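Local coordinates for surface layer protein (Geobacillus stearothermophilus, PDB 4UJ7) that probably self-assembles into the bacterial surface layer, here represented by two Ig-like domains of the SbsC protein, the second of which binds calcium, at residues G151-T154 and N155-I159. Numbering follows the deposited sequence.
Sequences GDIT and NDVTI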
loop_
_atom_site.group_PDB
_atom_site.type_symbol
_atom_site.label_atom_id
_atom_site.label_comp_id
_atom_site.label_asym_id
_atom_site.label_seq_id
_atom_site.Cartn_x
_atom_site.Cartn_y
_atom_site.Cartn_z
ATOM N N GLY A 151 -2.099 -13.399 6.350
ATOM C CA GLY A 151 -2.246 -13.878 4.973
ATOM C C GLY A 151 -2.584 -12.748 4.024
ATOM O O GLY A 151 -3.198 -11.763 4.426
ATOM N N ASP A 152 -2.153 -12.886 2.769
ATOM C CA ASP A 152 -2.580 -12.010 1.689
ATOM C C ASP A 152 -3.606 -12.788 0.868
ATOM O O ASP A 152 -3.268 -13.744 0.177
ATOM C CB ASP A 152 -1.360 -11.590 0.851
ATOM C CG ASP A 152 -1.717 -10.699 -0.326
ATOM O OD1 ASP A 152 -2.884 -10.688 -0.741
ATOM O OD2 ASP A 152 -0.807 -10.035 -0.859
ATOM N N ILE A 153 -4.871 -12.378 0.971
ATOM C CA ILE A 153 -5.988 -13.106 0.387
ATOM C C ILE A 153 -6.538 -12.425 -0.859
ATOM O O ILE A 153 -7.651 -12.723 -1.306
ATOM C CB ILE A 153 -7.139 -13.375 1.417
ATOM C CG1 ILE A 153 -7.786 -12.080 1.935
ATOM C CG2 ILE A 153 -6.636 -14.254 2.569
ATOM C CD1 ILE A 153 -9.125 -12.306 2.620
ATOM N N THR A 154 -5.739 -11.541 -1.452
ATOM C CA THR A 154 -6.167 -10.788 -2.644
ATOM C C THR A 154 -6.662 -11.676 -3.771
ATOM O O THR A 154 -7.626 -11.323 -4.452
ATOM C CB THR A 154 -5.046 -9.858 -3.160
ATOM O OG1 THR A 154 -4.525 -9.107 -2.060
ATOM C CG2 THR A 154 -5.591 -8.874 -4.194
ATOM N N ASN A 155 -6.008 -12.818 -3.970
ATOM C CA ASN A 155 -6.408 -13.735 -5.022
ATOM C C ASN A 155 -7.718 -14.481 -4.727
ATOM O O ASN A 155 -8.367 -14.985 -5.644
ATOM C CB ASN A 155 -5.291 -14.729 -5.315
ATOM C CG ASN A 155 -5.478 -15.431 -6.650
ATOM O OD1 ASN A 155 -5.916 -14.828 -7.635
ATOM N ND2 ASN A 155 -5.167 -16.714 -6.680
ATOM N N ASP A 156 -8.101 -14.526 -3.455
ATOM C CA ASP A 156 -9.271 -15.301 -3.017
ATOM C C ASP A 156 -10.569 -14.509 -3.078
ATOM O O ASP A 156 -11.666 -15.086 -3.094
ATOM C CB ASP A 156 -9.071 -15.790 -1.579
ATOM C CG ASP A 156 -7.834 -16.657 -1.410
ATOM O OD1 ASP A 156 -7.512 -17.445 -2.320
ATOM O OD2 ASP A 156 -7.198 -16.554 -0.343
ATOM N N VAL A 157 -10.448 -13.184 -3.093
ATOM C CA VAL A 157 -11.604 -12.302 -3.007
ATOM C C VAL A 157 -12.099 -11.949 -4.404
ATOM O O VAL A 157 -11.398 -12.160 -5.397
ATOM C CB VAL A 157 -11.311 -11.003 -2.201
ATOM C CG1 VAL A 157 -10.808 -11.310 -0.794
ATOM C CG2 VAL A 157 -10.315 -10.095 -2.923
ATOM N N THR A 158 -13.321 -11.427 -4.471
ATOM C CA THR A 158 -13.834 -10.814 -5.684
ATOM C C THR A 158 -14.172 -9.353 -5.357
ATOM O O THR A 158 -14.745 -9.070 -4.302
ATOM C CB THR A 158 -15.065 -11.586 -6.204
ATOM O OG1 THR A 158 -14.709 -12.963 -6.354
ATOM C CG2 THR A 158 -15.537 -11.048 -7.545
ATOM N N ILE A 159 -13.762 -8.431 -6.233
ATOM C CA ILE A 159 -14.018 -6.993 -6.037
ATOM C C ILE A 159 -14.834 -6.472 -7.221
ATOM O O ILE A 159 -14.450 -6.643 -8.380
ATOM C CB ILE A 159 -12.704 -6.188 -5.865
ATOM C CG1 ILE A 159 -11.945 -6.720 -4.636
ATOM C CG2 ILE A 159 -12.988 -4.698 -5.676
ATOM C CD1 ILE A 159 -10.662 -5.982 -4.311
HETATM O O HOH W 1 -3.448 -13.435 -2.784
#
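With chi1 of 63°, Ile-153 tucks CG1 between its own backbone N and carbonyl carbon, while Val-157 turns CG1 beside its backbone N (chi1 -56°), and the two branches meet: Ile-153 CD1 lies 3.9 Å from Val-157 CG1, the side chains crossing at about a right angle. Val-157 CG1 also sits 3.5 Å from Ile-153 O, and both side chains rest on Val-140 and Leu-208. Ile-153 O accepts from Asp-156 N at 2.8 Å, closing a type I beta turn, and from Val-157 N at 3.4 Å in a weak bond. The segment carries the chain from strand 149-152 to strand 158-160, between the two sheets of an Ig-like sandwich. Just upstream, Asp-152 forms an Asx turn: Asp-152 OD1 takes Thr-154 N at 3.1 Å, nearly along the C-O axis, and Thr-154 OG1 at 2.6 Å on the syn side. A water accepts from Asn-155 N and probably donates to Asp-152 O. Thr-154 OG1 also bonds to Val-140 N. With an alanine here, OG1 goes, and Asp-152 OD1 would probably lose its shorter bond and Val-140 N its acceptor. Because two Thr-154 donors hold OD1 while OD2 forms a salt bridge with Lys-139, the carboxylate's rotation is probably fixed and its charge largely balanced.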